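Local structure of RNA-dependent RNA polymerase (Toscana virus, 6QVV) at residues Thr75-Asp80 / Arg194-Ile199; Asn173-Asn178 / Glu188-Phe193. The protein probably copies and transcribes the viral RNA genome, its N-terminal region acting as a metal-dependent endonuclease that cleaves host mRNA in cap-snatching. All blocks are in the same frame, centred on the assembly; numbering follows the deposited sequence.

Contact 1. Residues Thr75-Asp80 / Arg194-Ile199; sequences TLFKHD and RLARDI. With MN3 (manganese (III) ion), chain C; SO4 (sulfate ion), chain H.
F77 and I199 stand roughly perpendicular where helix 77-82 lies against helix 183-203, in an endonuclease domain of the PD-(D/E)XK type. The CG2 methyl of I199 touches the far end of the ring obliquely, 3.5 Å from CE2 of F77. The ring reaches it because CG of F77 stands anti to the backbone N (chi1 166°). At the ring edge, near its plane, sits the carbonyl O of A196, 3.8 Å from CE2 of F77. F77 and I199 both also pack on I47, so strand 44-49 adjoins this apolar patch. The backbones come nearest at K78 and A196, whose CA atoms are 5.3 Å apart. There the CB methyl of A196 rests against both CG and O of K78, 4.0 Å from each. Beyond it the aliphatic part of K78 runs past R197, with CD of K78 4.3 Å from CG of R197. The two cationic ends stay apart, and both side chains rest on M133. R194 has its NE bound to F172 O and its guanidinium edge, through NH1 and NH2, sharing O2 of a sulfate probably left from crystallisation. H79 of helix 77-82 leaves its backbone away from 194-199; its ring supplies a ligand to the metal site, which D114, E128, the carbonyl O of F129 and two waters complete. NE2 of H79 binds the manganese at 2.5 Å. The other ring nitrogen is gripped by the next residue: ND1 of H79 donates to OD1 of D80 at 2.6 Å (152°), with the acceptor almost in the imidazole plane.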
loop_
_atom_site.group_PDB
_atom_site.type_symbol
_atom_site.label_atom_id
_atom_site.label_comp_id
_atom_site.label_asym_id
_atom_site.label_seq_id
_atom_site.Cartn_x
_atom_site.Cartn_y
_atom_site.Cartn_z
ATOM N N THR A 75 14.263 5.199 -5.392
ATOM C CA THR A 75 14.382 4.104 -4.439
ATOM C C THR A 75 13.014 3.613 -3.960
ATOM O O THR A 75 12.871 2.443 -3.596
ATOM C CB THR A 75 15.267 4.558 -3.275
ATOM O OG1 THR A 75 15.401 3.508 -2.309
ATOM C CG2 THR A 75 14.691 5.815 -2.621
ATOM N N LEU A 76 11.992 4.468 -3.997
ATOM C CA LEU A 76 10.642 4.087 -3.596
ATOM C C LEU A 76 9.735 3.726 -4.766
ATOM O O LEU A 76 8.563 3.406 -4.538
ATOM C CB LEU A 76 9.982 5.218 -2.802
ATOM C CG LEU A 76 10.750 5.828 -1.628
ATOM C CD1 LEU A 76 10.027 7.078 -1.128
ATOM C CD2 LEU A 76 10.934 4.791 -0.522
ATOM N N PHE A 77 10.241 3.777 -6.005
ATOM C CA PHE A 77 9.359 3.714 -7.165
ATOM C C PHE A 77 8.564 2.421 -7.190
ATOM O O PHE A 77 7.381 2.410 -7.552
ATOM C CB PHE A 77 10.155 3.845 -8.466
ATOM C CG PHE A 77 9.361 3.449 -9.682
ATOM C CD1 PHE A 77 8.423 4.313 -10.230
ATOM C CD2 PHE A 77 9.515 2.200 -10.248
ATOM C CE1 PHE A 77 7.664 3.943 -11.333
ATOM C CE2 PHE A 77 8.761 1.827 -11.350
ATOM C CZ PHE A 77 7.831 2.700 -11.890
ATOM N N LYS A 78 9.212 1.315 -6.845
ATOM C CA LYS A 78 8.583 0.014 -6.986
ATOM C C LYS A 78 7.375 -0.103 -6.068
ATOM O O LYS A 78 6.278 -0.471 -6.501
ATOM C CB LYS A 78 9.614 -1.059 -6.679
ATOM C CG LYS A 78 9.415 -2.321 -7.418
ATOM C CD LYS A 78 10.736 -3.054 -7.538
ATOM C CE LYS A 78 11.434 -3.113 -6.188
ATOM N NZ LYS A 78 12.489 -4.137 -6.134
ATOM N N HIS A 79 7.562 0.225 -4.793
ATOM C CA HIS A 79 6.474 0.189 -3.825
ATOM C C HIS A 79 5.365 1.172 -4.204
ATOM O O HIS A 79 4.184 0.822 -4.201
ATOM C CB HIS A 79 7.067 0.489 -2.444
ATOM C CG HIS A 79 6.070 0.856 -1.394
ATOM N ND1 HIS A 79 5.487 2.105 -1.325
ATOM C CD2 HIS A 79 5.613 0.165 -0.321
ATOM C CE1 HIS A 79 4.684 2.155 -0.277
ATOM N NE2 HIS A 79 4.738 0.989 0.344
ATOM N N ASP A 80 5.731 2.394 -4.584
ATOM C CA ASP A 80 4.726 3.423 -4.819
ATOM C C ASP A 80 3.962 3.197 -6.121
ATOM O O ASP A 80 2.744 3.399 -6.175
ATOM C CB ASP A 80 5.390 4.799 -4.800
ATOM C CG ASP A 80 5.749 5.261 -3.379
ATOM O OD1 ASP A 80 5.553 4.485 -2.408
ATOM O OD2 ASP A 80 6.220 6.408 -3.226
ATOM N N ARG A 194 4.559 -6.443 -11.290
ATOM C CA ARG A 194 5.403 -6.980 -12.351
ATOM C C ARG A 194 5.900 -5.873 -13.273
ATOM O O ARG A 194 7.079 -5.848 -13.641
ATOM C CB ARG A 194 4.649 -8.050 -13.142
ATOM C CG ARG A 194 4.380 -9.337 -12.365
ATOM C CD ARG A 194 3.532 -10.317 -13.176
ATOM N NE ARG A 194 3.298 -11.567 -12.452
ATOM C CZ ARG A 194 2.650 -12.619 -12.953
ATOM N NH1 ARG A 194 2.180 -12.585 -14.200
ATOM N NH2 ARG A 194 2.473 -13.706 -12.207
ATOM N N LEU A 195 5.036 -4.918 -13.619
ATOM C CA LEU A 195 5.486 -3.832 -14.485
ATOM C C LEU A 195 6.476 -2.930 -13.756
ATOM O O LEU A 195 7.449 -2.455 -14.359
ATOM C CB LEU A 195 4.289 -3.037 -15.012
ATOM C CG LEU A 195 4.615 -1.895 -15.983
ATOM C CD1 LEU A 195 5.403 -2.394 -17.190
ATOM C CD2 LEU A 195 3.336 -1.184 -16.421
ATOM N N ALA A 196 6.276 -2.721 -12.447
ATOM C CA ALA A 196 7.222 -1.919 -11.677
ATOM C C ALA A 196 8.585 -2.587 -11.577
ATOM O O ALA A 196 9.607 -1.896 -11.508
ATOM C CB ALA A 196 6.686 -1.650 -10.267
ATOM N N ARG A 197 8.616 -3.920 -11.516
ATOM C CA ARG A 197 9.889 -4.631 -11.470
ATOM C C ARG A 197 10.678 -4.399 -12.748
ATOM O O ARG A 197 11.875 -4.098 -12.703
ATOM C CB ARG A 197 9.641 -6.126 -11.267
ATOM C CG ARG A 197 9.797 -6.610 -9.848
ATOM C CD ARG A 197 9.093 -7.941 -9.660
ATOM N NE ARG A 197 9.890 -9.089 -10.097
ATOM C CZ ARG A 197 10.233 -10.098 -9.301
ATOM N NH1 ARG A 197 9.854 -10.089 -8.028
ATOM N NH2 ARG A 197 10.955 -11.111 -9.767
ATOM N N ASP A 198 10.012 -4.554 -13.901
ATOM C CA ASP A 198 10.662 -4.340 -15.188
ATOM C C ASP A 198 11.216 -2.924 -15.284
ATOM O O ASP A 198 12.374 -2.723 -15.656
ATOM C CB ASP A 198 9.678 -4.618 -16.329
ATOM C CG ASP A 198 9.296 -6.105 -16.443
ATOM O OD1 ASP A 198 9.902 -6.943 -15.733
ATOM O OD2 ASP A 198 8.384 -6.444 -17.245
ATOM N N ILE A 199 10.404 -1.928 -14.932
ATOM C CA ILE A 199 10.860 -0.546 -15.014
ATOM C C ILE A 199 12.012 -0.307 -14.050
ATOM O O ILE A 199 13.004 0.350 -14.392
ATOM C CB ILE A 199 9.688 0.413 -14.747
ATOM C CG1 ILE A 199 8.667 0.304 -15.885
ATOM C CG2 ILE A 199 10.201 1.855 -14.567
ATOM C CD1 ILE A 199 7.325 0.943 -15.585
HETATM MN MN MN3 C . 4.805 0.406 2.742
HETATM S S SO4 H . -0.373 -15.985 -13.094
HETATM O O1 SO4 H . -1.421 -14.999 -12.809
HETATM O O2 SO4 H . 0.790 -15.341 -13.720
HETATM O O3 SO4 H . 0.024 -16.648 -11.852
HETATM O O4 SO4 H . -0.909 -16.995 -14.009
HETATM O O HOH W 1 5.259 2.648 3.421
HETATM O O HOH W 2 7.246 -0.256 2.992
#

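Contact 2. Residues Asn173-Asn178 / Glu188-Phe193; sequences NGVVSN and EIVFRF. With SO4 (sulfate ion), chain I.
V190 presses its CG2 methyl against the flat peptide group that follows G174, lying well off that plane, 3.5 Å from O of G174 and 3.7 Å from CA of G174. The side chain of N173 leaves its backbone away from 188-193; its ND2 donates to O1 of a sulfate at 3.2 Å (160°), an ion also held by the backbone N of A136. On the far side of the helix the guanidinium of R192 makes a cation-pi contact with F81 and hydrogen-bonds F81 O and T62 OG1. This is helix-on-sheet packing in the PD-(D/E)XK core: the 188-193 part of helix 183-203 runs at 121° to strand 174-177, itself paired with strands 163-171 and 22-25, and the two short axes are 8.1 Å apart at closest. V175 points toward the helix, its CG2 beside the backbone N and anti to the carbonyl carbon. From there this one methyl serves two partners, 3.8 Å from CG2 of I189 and 4.1 Å from CG2 of V190. V175 lies nearly perpendicular to I189, whereas V175 and V190 lie alongside, pointing opposite ways. I189 also packs on V170, and V175 on I168, both in the neighbouring strand 163-171.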
loop_
_atom_site.group_PDB
_atom_site.type_symbol
_atom_site.label_atom_id
_atom_site.label_comp_id
_atom_site.label_asym_id
_atom_site.label_seq_id
_atom_site.Cartn_x
_atom_site.Cartn_y
_atom_site.Cartn_z
ATOM N N ASN A 173 3.714 -13.666 -7.858
ATOM C CA ASN A 173 2.587 -14.532 -8.210
ATOM C C ASN A 173 1.374 -14.386 -7.300
ATOM O O ASN A 173 0.472 -15.234 -7.352
ATOM C CB ASN A 173 3.003 -16.003 -8.193
ATOM C CG ASN A 173 3.892 -16.360 -9.331
ATOM O OD1 ASN A 173 3.579 -16.069 -10.488
ATOM N ND2 ASN A 173 5.006 -17.006 -9.025
ATOM N N GLY A 174 1.317 -13.373 -6.449
ATOM C CA GLY A 174 0.109 -13.205 -5.669
ATOM C C GLY A 174 0.262 -12.117 -4.634
ATOM O O GLY A 174 1.079 -11.201 -4.777
ATOM N N VAL A 175 -0.535 -12.252 -3.584
ATOM C CA VAL A 175 -0.602 -11.280 -2.508
ATOM C C VAL A 175 -0.851 -12.045 -1.221
ATOM O O VAL A 175 -1.629 -13.002 -1.203
ATOM C CB VAL A 175 -1.725 -10.249 -2.772
ATOM C CG1 VAL A 175 -2.042 -9.455 -1.517
ATOM C CG2 VAL A 175 -1.365 -9.312 -3.956
ATOM N N VAL A 176 -0.174 -11.639 -0.147
ATOM C CA VAL A 176 -0.559 -12.030 1.207
ATOM C C VAL A 176 -1.223 -10.826 1.851
ATOM O O VAL A 176 -0.596 -9.775 1.997
ATOM C CB VAL A 176 0.644 -12.507 2.035
ATOM C CG1 VAL A 176 0.185 -12.833 3.451
ATOM C CG2 VAL A 176 1.307 -13.715 1.380
ATOM N N SER A 177 -2.486 -10.964 2.246
ATOM C CA SER A 177 -3.229 -9.832 2.779
ATOM C C SER A 177 -4.334 -10.317 3.715
ATOM O O SER A 177 -4.860 -11.421 3.551
ATOM C CB SER A 177 -3.805 -8.992 1.634
ATOM O OG SER A 177 -4.620 -7.952 2.127
ATOM N N ASN A 178 -4.672 -9.490 4.715
ATOM C CA ASN A 178 -5.837 -9.760 5.553
ATOM C C ASN A 178 -7.064 -8.965 5.118
ATOM O O ASN A 178 -8.129 -9.089 5.734
ATOM C CB ASN A 178 -5.525 -9.539 7.044
ATOM C CG ASN A 178 -5.049 -8.135 7.374
ATOM O OD1 ASN A 178 -4.774 -7.327 6.491
ATOM N ND2 ASN A 178 -4.911 -7.854 8.682
ATOM N N GLU A 188 -4.747 -6.806 -10.290
ATOM C CA GLU A 188 -4.261 -5.442 -10.526
ATOM C C GLU A 188 -2.975 -5.172 -9.750
ATOM O O GLU A 188 -1.996 -4.656 -10.309
ATOM C CB GLU A 188 -5.321 -4.397 -10.153
ATOM C CG GLU A 188 -4.992 -3.001 -10.717
ATOM C CD GLU A 188 -5.254 -2.902 -12.231
ATOM O OE1 GLU A 188 -5.813 -3.863 -12.801
ATOM O OE2 GLU A 188 -4.899 -1.877 -12.855
ATOM N N ILE A 189 -2.963 -5.525 -8.458
ATOM C CA ILE A 189 -1.776 -5.343 -7.627
ATOM C C ILE A 189 -0.578 -6.081 -8.222
ATOM O O ILE A 189 0.501 -5.497 -8.412
ATOM C CB ILE A 189 -2.070 -5.794 -6.186
ATOM C CG1 ILE A 189 -3.103 -4.856 -5.551
ATOM C CG2 ILE A 189 -0.785 -5.869 -5.353
ATOM C CD1 ILE A 189 -3.738 -5.379 -4.290
ATOM N N VAL A 190 -0.742 -7.376 -8.522
ATOM C CA VAL A 190 0.373 -8.139 -9.086
ATOM C C VAL A 190 0.791 -7.564 -10.437
ATOM O O VAL A 190 1.986 -7.419 -10.729
ATOM C CB VAL A 190 0.021 -9.635 -9.201
ATOM C CG1 VAL A 190 1.159 -10.395 -9.910
ATOM C CG2 VAL A 190 -0.261 -10.235 -7.819
ATOM N N PHE A 191 -0.179 -7.227 -11.280
ATOM C CA PHE A 191 0.159 -6.708 -12.597
ATOM C C PHE A 191 0.993 -5.447 -12.477
ATOM O O PHE A 191 2.035 -5.312 -13.132
ATOM C CB PHE A 191 -1.111 -6.446 -13.393
ATOM C CG PHE A 191 -0.874 -6.132 -14.841
ATOM C CD1 PHE A 191 -0.725 -4.812 -15.261
ATOM C CD2 PHE A 191 -0.830 -7.150 -15.787
ATOM C CE1 PHE A 191 -0.533 -4.519 -16.607
ATOM C CE2 PHE A 191 -0.630 -6.864 -17.131
ATOM C CZ PHE A 191 -0.485 -5.552 -17.544
ATOM N N ARG A 192 0.559 -4.516 -11.624
ATOM C CA ARG A 192 1.328 -3.298 -11.412
ATOM C C ARG A 192 2.694 -3.594 -10.809
ATOM O O ARG A 192 3.664 -2.888 -11.109
ATOM C CB ARG A 192 0.548 -2.333 -10.515
ATOM C CG ARG A 192 -0.726 -1.766 -11.150
ATOM C CD ARG A 192 -1.433 -0.829 -10.183
ATOM N NE ARG A 192 -0.633 0.357 -9.907
ATOM C CZ ARG A 192 -0.883 1.575 -10.389
ATOM N NH1 ARG A 192 -1.938 1.803 -11.172
ATOM N NH2 ARG A 192 -0.082 2.577 -10.068
ATOM N N PHE A 193 2.794 -4.619 -9.950
ATOM C CA PHE A 193 4.090 -4.993 -9.379
ATOM C C PHE A 193 5.036 -5.517 -10.451
ATOM O O PHE A 193 6.200 -5.104 -10.520
ATOM C CB PHE A 193 3.903 -6.049 -8.288
ATOM C CG PHE A 193 5.183 -6.483 -7.631
ATOM C CD1 PHE A 193 6.004 -5.557 -7.001
ATOM C CD2 PHE A 193 5.561 -7.815 -7.626
ATOM C CE1 PHE A 193 7.182 -5.951 -6.376
ATOM C CE2 PHE A 193 6.740 -8.227 -6.994
ATOM C CZ PHE A 193 7.545 -7.295 -6.364
HETATM S S SO4 I . 5.222 -19.337 -5.283
HETATM O O1 SO4 I . 5.026 -18.105 -6.048
HETATM O O2 SO4 I . 6.638 -19.695 -5.256
HETATM O O3 SO4 I . 4.790 -19.149 -3.907
HETATM O O4 SO4 I . 4.440 -20.414 -5.887
#

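Helix 183-203 serves both contacts: residues 188-193 pack on strand 174-177 in contact 2, and the next turn and a half, 194-199, meets helix 77-82 in contact 1. The centres lie 13 Å apart. Along the chain 75-80 comes first, then 173-178, 188-193 and 194-199, so contact 2 is a short local return from strand to helix while contact 1 ties back over 113 residues. Where they adjoin, NH2 of R194 lies 3.1 Å from OD1 of N173. One helix thus packs on the central mixed sheet and, further along, on the helix that carries the metal ligand H79.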